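Local coordinates for DegV family protein (Corynebacterium glutamicum, PDB 3EGL) that binds long-chain fatty acids such as palmitate and may take part in lipid transport or fatty acid metabolism, at residues 15-20 / 239-244; 65-70 / 125-130; 139-144 / 172-177. One frame throughout, in Å; residues are numbered along the deposited sequence.

Contact 1: residues 15-20 / 239-244; sequences CLPTHV and MSVDID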
loop_
_atom_site.group_PDB
_atom_site.type_symbol
_atom_site.label_atom_id
_atom_site.label_comp_id
_atom_site.label_asym_id
_atom_site.label_seq_id
_atom_site.Cartn_x
_atom_site.Cartn_y
_atom_site.Cartn_z
ATOM N N CYS A 15 0.265 3.366 4.391
ATOM C CA CYS A 15 -0.787 4.329 4.756
ATOM C C CYS A 15 -1.641 4.024 5.996
ATOM O O CYS A 15 -2.772 4.521 6.094
ATOM C CB CYS A 15 -1.737 4.601 3.575
ATOM S SG CYS A 15 -0.875 5.252 2.131
ATOM N N LEU A 16 -1.142 3.224 6.926
ATOM C CA LEU A 16 -1.967 2.924 8.070
ATOM C C LEU A 16 -2.135 4.203 8.848
ATOM O O LEU A 16 -1.176 4.940 9.037
ATOM C CB LEU A 16 -1.338 1.882 8.977
ATOM C CG LEU A 16 -1.340 0.455 8.456
ATOM C CD1 LEU A 16 -0.407 -0.342 9.369
ATOM C CD2 LEU A 16 -2.748 -0.134 8.440
ATOM N N PRO A 17 -3.368 4.495 9.289
ATOM C CA PRO A 17 -3.509 5.609 10.232
ATOM C C PRO A 17 -2.690 5.321 11.466
ATOM O O PRO A 17 -2.567 4.168 11.917
ATOM C CB PRO A 17 -4.990 5.604 10.571
ATOM C CG PRO A 17 -5.626 5.027 9.346
ATOM C CD PRO A 17 -4.672 3.917 8.919
ATOM N N THR A 18 -2.096 6.385 11.975
ATOM C CA THR A 18 -1.227 6.308 13.123
ATOM C C THR A 18 -1.844 5.573 14.293
ATOM O O THR A 18 -1.229 4.658 14.821
ATOM C CB THR A 18 -0.752 7.704 13.510
ATOM O OG1 THR A 18 0.107 8.170 12.456
ATOM C CG2 THR A 18 0.060 7.669 14.782
ATOM N N HIS A 19 -3.064 5.938 14.674
ATOM C CA HIS A 19 -3.696 5.322 15.849
ATOM C C HIS A 19 -4.009 3.827 15.632
ATOM O O HIS A 19 -3.962 3.044 16.586
ATOM C CB HIS A 19 -4.948 6.108 16.283
ATOM C CG HIS A 19 -6.100 5.937 15.345
ATOM N ND1 HIS A 19 -6.218 6.660 14.173
ATOM C CD2 HIS A 19 -7.141 5.069 15.362
ATOM C CE1 HIS A 19 -7.302 6.260 13.524
ATOM N NE2 HIS A 19 -7.884 5.304 14.231
ATOM N N VAL A 20 -4.291 3.418 14.393
ATOM C CA VAL A 20 -4.432 1.997 14.062
ATOM C C VAL A 20 -3.109 1.216 14.216
ATOM O O VAL A 20 -3.068 0.143 14.855
ATOM C CB VAL A 20 -4.969 1.823 12.630
ATOM C CG1 VAL A 20 -5.000 0.349 12.210
ATOM C CG2 VAL A 20 -6.359 2.475 12.494
HETATM N N MSE A 239 -13.027 2.522 5.049
HETATM C CA MSE A 239 -12.084 3.160 5.906
HETATM C C MSE A 239 -11.436 4.350 5.153
HETATM O O MSE A 239 -11.233 4.300 3.948
HETATM C CB MSE A 239 -11.084 2.080 6.268
HETATM C CG MSE A 239 -9.948 2.531 7.048
HETATM SE SE MSE A 239 -8.857 1.038 7.419
HETATM C CE MSE A 239 -7.782 1.983 8.679
ATOM N N SER A 240 -11.144 5.430 5.854
ATOM C CA SER A 240 -10.443 6.574 5.267
ATOM C C SER A 240 -8.986 6.567 5.683
ATOM O O SER A 240 -8.708 6.341 6.841
ATOM C CB SER A 240 -11.029 7.862 5.811
ATOM O OG SER A 240 -12.304 8.058 5.264
ATOM N N VAL A 241 -8.065 6.834 4.754
ATOM C CA VAL A 241 -6.656 7.017 5.101
ATOM C C VAL A 241 -6.081 8.205 4.353
ATOM O O VAL A 241 -6.638 8.692 3.365
ATOM C CB VAL A 241 -5.785 5.740 4.869
ATOM C CG1 VAL A 241 -6.236 4.602 5.736
ATOM C CG2 VAL A 241 -5.765 5.317 3.392
ATOM N N ASP A 242 -4.975 8.706 4.872
ATOM C CA ASP A 242 -4.214 9.731 4.206
ATOM C C ASP A 242 -3.145 9.027 3.454
ATOM O O ASP A 242 -2.519 8.090 3.978
ATOM C CB ASP A 242 -3.543 10.619 5.229
ATOM C CG ASP A 242 -4.528 11.449 5.991
ATOM O OD1 ASP A 242 -5.549 11.878 5.400
ATOM O OD2 ASP A 242 -4.268 11.697 7.181
ATOM N N ILE A 243 -2.940 9.471 2.221
ATOM C CA ILE A 243 -1.847 8.988 1.416
ATOM C C ILE A 243 -0.517 9.451 2.027
ATOM O O ILE A 243 -0.322 10.634 2.324
ATOM C CB ILE A 243 -2.004 9.430 -0.050
ATOM C CG1 ILE A 243 -3.189 8.654 -0.700
ATOM C CG2 ILE A 243 -0.697 9.185 -0.809
ATOM C CD1 ILE A 243 -3.738 9.207 -2.098
ATOM N N ASP A 244 0.380 8.495 2.248
ATOM C CA ASP A 244 1.710 8.757 2.817
ATOM C C ASP A 244 2.350 9.967 2.103
ATOM O O ASP A 244 2.375 10.004 0.901
ATOM C CB ASP A 244 2.578 7.478 2.708
ATOM C CG ASP A 244 4.039 7.684 3.133
ATOM O OD1 ASP A 244 4.380 8.636 3.885
ATOM O OD2 ASP A 244 4.896 6.882 2.694
HETATM O O HOH W 1 -3.490 7.318 7.093
#

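Contact 2: residues 65-70 / 125-130; sequences GVLALH and ECYDIA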
loop_
_atom_site.group_PDB
_atom_site.type_symbol
_atom_site.label_atom_id
_atom_site.label_comp_id
_atom_site.label_asym_id
_atom_site.label_seq_id
_atom_site.Cartn_x
_atom_site.Cartn_y
_atom_site.Cartn_z
ATOM N N GLY A 65 9.925 -13.745 16.000
ATOM C CA GLY A 65 9.739 -13.584 14.593
ATOM C C GLY A 65 9.240 -12.221 14.207
ATOM O O GLY A 65 8.468 -11.582 14.944
ATOM N N VAL A 66 9.700 -11.785 13.042
ATOM C CA VAL A 66 9.278 -10.520 12.456
ATOM C C VAL A 66 8.772 -10.743 11.027
ATOM O O VAL A 66 9.453 -11.341 10.195
ATOM C CB VAL A 66 10.406 -9.469 12.494
ATOM C CG1 VAL A 66 10.077 -8.287 11.646
ATOM C CG2 VAL A 66 10.646 -9.030 13.921
ATOM N N LEU A 67 7.565 -10.266 10.781
ATOM C CA LEU A 67 7.017 -10.182 9.454
ATOM C C LEU A 67 7.096 -8.745 8.923
ATOM O O LEU A 67 6.579 -7.789 9.525
ATOM C CB LEU A 67 5.552 -10.675 9.472
ATOM C CG LEU A 67 4.916 -10.917 8.121
ATOM C CD1 LEU A 67 5.592 -12.105 7.399
ATOM C CD2 LEU A 67 3.359 -11.089 8.218
ATOM N N ALA A 68 7.747 -8.592 7.786
ATOM C CA ALA A 68 7.992 -7.263 7.221
ATOM C C ALA A 68 7.256 -7.134 5.893
ATOM O O ALA A 68 7.406 -7.992 4.985
ATOM C CB ALA A 68 9.519 -7.034 7.023
ATOM N N LEU A 69 6.460 -6.079 5.781
ATOM C CA LEU A 69 5.678 -5.837 4.571
ATOM C C LEU A 69 5.935 -4.436 4.022
ATOM O O LEU A 69 5.532 -3.460 4.621
ATOM C CB LEU A 69 4.197 -5.964 4.867
ATOM C CG LEU A 69 3.654 -7.276 5.403
ATOM C CD1 LEU A 69 3.462 -7.110 6.865
ATOM C CD2 LEU A 69 2.337 -7.596 4.723
ATOM N N HIS A 70 6.621 -4.381 2.885
ATOM C CA HIS A 70 7.147 -3.175 2.282
ATOM C C HIS A 70 6.558 -2.976 0.905
ATOM O O HIS A 70 6.163 -3.943 0.243
ATOM C CB HIS A 70 8.665 -3.295 2.164
ATOM C CG HIS A 70 9.347 -3.293 3.500
ATOM N ND1 HIS A 70 9.188 -2.262 4.406
ATOM C CD2 HIS A 70 10.163 -4.198 4.095
ATOM C CE1 HIS A 70 9.883 -2.531 5.499
ATOM N NE2 HIS A 70 10.482 -3.701 5.338
ATOM N N GLU A 125 2.344 -18.758 9.565
ATOM C CA GLU A 125 0.885 -18.538 9.524
ATOM C C GLU A 125 0.507 -17.083 9.350
ATOM O O GLU A 125 -0.439 -16.790 8.606
ATOM C CB GLU A 125 0.199 -19.118 10.759
ATOM C CG GLU A 125 0.287 -20.664 10.828
ATOM C CD GLU A 125 -0.093 -21.251 12.211
ATOM O OE1 GLU A 125 0.045 -20.593 13.262
ATOM O OE2 GLU A 125 -0.530 -22.401 12.247
ATOM N N CYS A 126 1.245 -16.172 10.004
ATOM C CA CYS A 126 1.005 -14.767 9.773
ATOM C C CYS A 126 1.403 -14.451 8.343
ATOM O O CYS A 126 0.713 -13.693 7.659
ATOM C CB CYS A 126 1.775 -13.893 10.754
ATOM S SG CYS A 126 1.261 -14.169 12.464
ATOM N N TYR A 127 2.499 -15.067 7.882
ATOM C CA TYR A 127 2.942 -14.896 6.492
ATOM C C TYR A 127 1.808 -15.282 5.523
ATOM O O TYR A 127 1.437 -14.502 4.635
ATOM C CB TYR A 127 4.206 -15.742 6.200
ATOM C CG TYR A 127 4.582 -15.715 4.751
ATOM C CD1 TYR A 127 5.331 -14.645 4.230
ATOM C CD2 TYR A 127 4.166 -16.742 3.881
ATOM C CE1 TYR A 127 5.670 -14.578 2.852
ATOM C CE2 TYR A 127 4.482 -16.707 2.520
ATOM C CZ TYR A 127 5.246 -15.600 2.007
ATOM O OH TYR A 127 5.579 -15.542 0.659
ATOM N N ASP A 128 1.249 -16.467 5.694
ATOM C CA ASP A 128 0.216 -16.917 4.777
ATOM C C ASP A 128 -1.031 -16.021 4.743
ATOM O O ASP A 128 -1.607 -15.838 3.686
ATOM C CB ASP A 128 -0.207 -18.358 5.092
ATOM C CG ASP A 128 0.899 -19.336 4.858
ATOM O OD1 ASP A 128 1.634 -19.176 3.860
ATOM O OD2 ASP A 128 1.040 -20.273 5.679
ATOM N N ILE A 129 -1.451 -15.503 5.899
ATOM C CA ILE A 129 -2.616 -14.623 5.993
ATOM C C ILE A 129 -2.347 -13.345 5.192
ATOM O O ILE A 129 -3.175 -12.931 4.350
ATOM C CB ILE A 129 -2.943 -14.304 7.484
ATOM C CG1 ILE A 129 -3.431 -15.574 8.184
ATOM C CG2 ILE A 129 -4.030 -13.273 7.621
ATOM C CD1 ILE A 129 -4.662 -16.210 7.517
ATOM N N ALA A 130 -1.176 -12.751 5.434
ATOM C CA ALA A 130 -0.748 -11.571 4.699
ATOM C C ALA A 130 -0.711 -11.808 3.161
ATOM O O ALA A 130 -1.256 -11.032 2.389
ATOM C CB ALA A 130 0.634 -11.078 5.245
#

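Contact 3: residues 139-144 / 172-177; sequences TWIYLH and MRFNGG. With PLM (palmitic acid), chain D.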
loop_
_atom_site.group_PDB
_atom_site.type_symbol
_atom_site.label_atom_id
_atom_site.label_comp_id
_atom_site.label_asym_id
_atom_site.label_seq_id
_atom_site.Cartn_x
_atom_site.Cartn_y
_atom_site.Cartn_z
ATOM N N THR A 139 -5.604 -2.291 -6.202
ATOM C CA THR A 139 -5.259 -0.907 -5.875
ATOM C C THR A 139 -5.452 -0.070 -7.129
ATOM O O THR A 139 -4.782 -0.300 -8.153
ATOM C CB THR A 139 -3.787 -0.802 -5.321
ATOM O OG1 THR A 139 -3.688 -1.538 -4.090
ATOM C CG2 THR A 139 -3.362 0.646 -5.052
ATOM N N TRP A 140 -6.365 0.894 -7.032
ATOM C CA TRP A 140 -6.563 1.886 -8.075
ATOM C C TRP A 140 -6.208 3.272 -7.557
ATOM O O TRP A 140 -6.323 3.531 -6.357
ATOM C CB TRP A 140 -8.018 1.915 -8.553
ATOM C CG TRP A 140 -8.529 0.673 -9.215
ATOM C CD1 TRP A 140 -8.404 0.350 -10.518
ATOM C CD2 TRP A 140 -9.297 -0.400 -8.608
ATOM N NE1 TRP A 140 -9.044 -0.840 -10.781
ATOM C CE2 TRP A 140 -9.601 -1.324 -9.634
ATOM C CE3 TRP A 140 -9.768 -0.658 -7.309
ATOM C CZ2 TRP A 140 -10.354 -2.496 -9.411
ATOM C CZ3 TRP A 140 -10.526 -1.826 -7.094
ATOM C CH2 TRP A 140 -10.790 -2.731 -8.145
ATOM N N ILE A 141 -5.781 4.163 -8.457
ATOM C CA ILE A 141 -5.469 5.559 -8.087
ATOM C C ILE A 141 -6.027 6.496 -9.138
ATOM O O ILE A 141 -5.840 6.296 -10.352
ATOM C CB ILE A 141 -3.938 5.850 -7.985
ATOM C CG1 ILE A 141 -3.208 4.711 -7.298
ATOM C CG2 ILE A 141 -3.633 7.184 -7.201
ATOM C CD1 ILE A 141 -1.712 4.762 -7.579
ATOM N N TYR A 142 -6.745 7.496 -8.640
ATOM C CA TYR A 142 -7.209 8.621 -9.415
ATOM C C TYR A 142 -6.180 9.717 -9.248
ATOM O O TYR A 142 -5.826 10.108 -8.103
ATOM C CB TYR A 142 -8.558 9.151 -8.907
ATOM C CG TYR A 142 -8.902 10.538 -9.445
ATOM C CD1 TYR A 142 -9.310 10.716 -10.783
ATOM C CD2 TYR A 142 -8.784 11.678 -8.637
ATOM C CE1 TYR A 142 -9.613 11.986 -11.295
ATOM C CE2 TYR A 142 -9.080 12.972 -9.145
ATOM C CZ TYR A 142 -9.491 13.103 -10.475
ATOM O OH TYR A 142 -9.793 14.334 -10.974
ATOM N N LEU A 143 -5.716 10.211 -10.396
ATOM C CA LEU A 143 -4.803 11.330 -10.438
ATOM C C LEU A 143 -5.536 12.548 -10.929
ATOM O O LEU A 143 -6.160 12.551 -11.990
ATOM C CB LEU A 143 -3.574 11.012 -11.317
ATOM C CG LEU A 143 -2.891 9.749 -10.780
ATOM C CD1 LEU A 143 -1.880 9.185 -11.751
ATOM C CD2 LEU A 143 -2.254 9.994 -9.413
ATOM N N HIS A 144 -5.462 13.598 -10.140
ATOM C CA HIS A 144 -6.192 14.791 -10.449
ATOM C C HIS A 144 -5.429 15.605 -11.491
ATOM O O HIS A 144 -6.025 16.383 -12.228
ATOM C CB HIS A 144 -6.382 15.566 -9.176
ATOM C CG HIS A 144 -7.226 16.778 -9.345
ATOM N ND1 HIS A 144 -8.505 16.722 -9.857
ATOM C CD2 HIS A 144 -6.994 18.072 -9.032
ATOM C CE1 HIS A 144 -9.022 17.933 -9.856
ATOM N NE2 HIS A 144 -8.123 18.771 -9.369
HETATM N N MSE A 172 -5.347 4.872 -12.529
HETATM C CA MSE A 172 -4.217 3.957 -12.624
HETATM C C MSE A 172 -4.517 2.712 -11.787
HETATM O O MSE A 172 -5.305 2.759 -10.846
HETATM C CB MSE A 172 -2.926 4.606 -12.111
HETATM C CG MSE A 172 -2.592 5.992 -12.712
HETATM SE SE MSE A 172 -2.309 6.046 -14.651
HETATM C CE MSE A 172 -0.801 4.795 -14.742
ATOM N N ARG A 173 -3.853 1.618 -12.117
ATOM C CA ARG A 173 -3.967 0.399 -11.377
ATOM C C ARG A 173 -2.593 -0.275 -11.302
ATOM O O ARG A 173 -1.823 -0.191 -12.227
ATOM C CB ARG A 173 -4.989 -0.452 -12.103
ATOM C CG ARG A 173 -5.023 -1.903 -11.822
ATOM C CD ARG A 173 -6.000 -2.468 -12.844
ATOM N NE ARG A 173 -5.940 -3.919 -12.993
ATOM C CZ ARG A 173 -6.325 -4.770 -12.055
ATOM N NH1 ARG A 173 -6.247 -6.074 -12.269
ATOM N NH2 ARG A 173 -6.768 -4.297 -10.894
ATOM N N PHE A 174 -2.294 -0.914 -10.178
ATOM C CA PHE A 174 -1.150 -1.836 -10.065
ATOM C C PHE A 174 -1.452 -3.255 -10.382
ATOM O O PHE A 174 -2.291 -3.831 -9.745
ATOM C CB PHE A 174 -0.606 -1.785 -8.666
ATOM C CG PHE A 174 -0.110 -0.470 -8.338
ATOM C CD1 PHE A 174 1.192 -0.128 -8.651
ATOM C CD2 PHE A 174 -0.986 0.497 -7.827
ATOM C CE1 PHE A 174 1.666 1.186 -8.392
ATOM C CE2 PHE A 174 -0.549 1.809 -7.547
ATOM C CZ PHE A 174 0.800 2.161 -7.831
ATOM N N ASN A 175 -0.757 -3.817 -11.353
ATOM C CA ASN A 175 -0.881 -5.222 -11.706
ATOM C C ASN A 175 0.493 -5.784 -11.841
ATOM O O ASN A 175 1.327 -5.198 -12.531
ATOM C CB ASN A 175 -1.597 -5.405 -13.051
ATOM C CG ASN A 175 -3.077 -5.730 -12.888
ATOM O OD1 ASN A 175 -3.750 -5.185 -12.018
ATOM N ND2 ASN A 175 -3.584 -6.620 -13.727
ATOM N N GLY A 176 0.732 -6.924 -11.203
ATOM C CA GLY A 176 2.055 -7.524 -11.212
ATOM C C GLY A 176 3.110 -6.545 -10.713
ATOM O O GLY A 176 4.170 -6.432 -11.316
ATOM N N GLY A 177 2.818 -5.823 -9.632
ATOM C CA GLY A 177 3.725 -4.779 -9.124
ATOM C C GLY A 177 3.789 -3.468 -9.933
ATOM O O GLY A 177 3.833 -2.357 -9.337
HETATM C C1 PLM D . 11.117 5.507 -2.970
HETATM O O1 PLM D . 11.461 4.364 -3.319
HETATM O O2 PLM D . 11.737 6.474 -3.443
HETATM C C2 PLM D . 9.974 5.761 -2.034
HETATM C C3 PLM D . 8.688 5.287 -2.706
HETATM C C4 PLM D . 8.115 6.197 -3.762
HETATM C C5 PLM D . 7.164 5.323 -4.579
HETATM C C6 PLM D . 6.363 6.114 -5.581
HETATM C C7 PLM D . 5.495 5.155 -6.364
HETATM C C8 PLM D . 4.334 5.825 -7.114
HETATM C C9 PLM D . 3.224 6.226 -6.140
HETATM C CA PLM D . 1.855 6.359 -6.823
HETATM C CB PLM D . 0.868 7.189 -6.012
HETATM C CC PLM D . 0.507 6.659 -4.616
HETATM C CD PLM D . -0.715 5.758 -4.679
HETATM C CE PLM D . -1.500 5.727 -3.382
HETATM C CF PLM D . -1.398 4.354 -2.710
HETATM C CG PLM D . -2.546 3.403 -3.042
HETATM O O HOH W 2 -4.491 -3.784 -8.482
#

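Contact 1: residues 15-20 / 239-244
Cys15 lays its side chain along the backbone of residues 242-244, where strand 237-242 gives way to a loop, with CB against the carbonyl of Asp242 and the sulfur running on past Ile243 CA. SG is anti to its own carbonyl carbon (chi1 -59°), which carries it to the amide of Asp244. There it accepts a hydrogen bond, with Asp244 N to Cys15 SG at 3.5 Å and the N-H pointing at the sulfur at 161°. A buried thiol thus takes up the N-H of the residue that caps the start of helix 245-251. The carboxylate of Asp244 turns elsewhere: OD2 is hydrogen-bonded to Ser12, and OD1 makes a weak bond to the amide of Thr246. A water also ties the backbones together, donating to Cys15 O at 3.1 Å and accepting from Asp242 N at 3.0 Å. Val241 fits in beside this polar link, its CB 3.5 Å from Cys15 O. Its two methyls divide the work, CG2 resting near Cys15 CB while CG1 meets the proline ring, at 3.6 Å from Pro17 CD. Pro17, at the N-cap of helix 18-23, and the selenomethionine Met239 reach toward each other tip to tip, Met239 CE lying 3.7 Å from Pro17 CD. An extended chain beyond CG gives Met239 this length, and the same methyl also grazes Val20 CG2. Met104 of helix 104-116 adds apolar cover over Met239 and Val241. Here the loop after strand 7-11 and the first turn of helix 18-23 join strand 237-242, an edge strand of the six-stranded sheet, an interface between the two alpha/beta halves of the DegV fold, close to the bound palmitate.

Contact 2: residues 65-70 / 125-130
Strand 66-69 and helix 125-130 run nearly parallel, their axes 20° apart and 9.4 Å from each other at closest approach, so the helix lies along the strand as a layer packed on a sheet. Leu67 carries most of the contact by reaching into the helix with both methyls. With its CG anti to the backbone N (chi1 -168°), the branch is turned so that one methyl goes to each of two neighbouring residues. CD2 settles against the backbone carbonyl of Cys126, Leu67 CD2 being 3.8 Å from Cys126 O, and touches Cys126 CB as well. CD1 comes up to the backbone of Tyr127, 4.0 Å from Tyr127 CA, and to the edge of the aromatic ring, near its plane, at 4.1 Å from Tyr127 CD1. The two side chains cross at about a right angle, which leaves the ring to run past the leucine instead of lying on it. One turn further along, Ala130 offers only its methyl: Ala130 CB is 4.0 Å from Leu67 CD2 and 3.9 Å from Leu69 CD2, so two leucines on the same side of the strand share it. Beyond the two segments, Val97 of the neighbouring strand 94-97 touches Leu67, Leu69 and Tyr127, while Arg95 makes a cation-pi contact with the tyrosine. Helix 104-116 packs on both leucines too. No hydrogen bond joins strand and helix; Cys126 O, brushed by a leucine methyl, is used within the helix by the amide of Ala130. The adhesion is therefore wholly apolar, resting on leucine methyls fitted against a small alanine and the helix backbone; the helix bonds its backbone within itself, while the strand spends its own on its sheet neighbours.

Contact 3: residues 139-144 / 172-177
Met172, Ile141 and Phe174 bury the most surface where strands 139-142 and 172-175 run antiparallel. Ile141 and Met172, a selenomethionine, form a hydrogen-bonded pair: Met172 N reaches Ile141 O at 2.6 Å, in the carbonyl plane, and Ile141 N returns to Met172 O at 2.8 Å, tilted 31° from the plane of the Met172 carbonyl. The side chain of Met172 folds back at chi2 and chi3, and its CG lies against Leu143 CD1, which crosses it at about a right angle. Phe174 bonds through its amide to Thr139 O at 3.3 Å, and its ring passes obliquely by Thr139, CD2 being 3.7 Å from Thr139 CG2. A water extends this end of the ladder by accepting from Thr139 N and donating to Phe174 O. The tail of the palmitate enters on the side of Thr139, Ile141 and Phe174: its terminal carbon CG is 3.5 Å from Thr139 CG2, and palmitate CA lies at the edge of the phenyl ring. On the other face Trp140 and Arg173 lie side by side, their ring and guanidinium planes 30° apart, with the guanidinium salt-bridged to Glu138. Ser76 and Thr42 hydrogen-bond the fatty acid elsewhere, so this strand pair supplies an apolar wall for the far end of the acyl chain, as befits the lipid-binding pocket of a DegV protein.

How the contacts relate
Contact 1 spans the whole arrangement: its segments lie 219 residues apart, and contacts 2 and 3 are nested in series inside the loop it closes. Contact 2 belongs to the five-stranded sheet and its helical layer, contact 3 to the six-stranded sheet, and contact 1 brings the loop after strand 7-11 against strand 237-242 of that second sheet. The centre of contact 1 is about 19 Å from that of contact 2 and about 18 Å from that of contact 3. Contacts 2 and 3, with centres about 24 Å apart, lie on opposite sides of the chain's centre. Helix 123-133 leads directly to strand 137-142, so the chain passes from one half to the other, with palmitate bound between them.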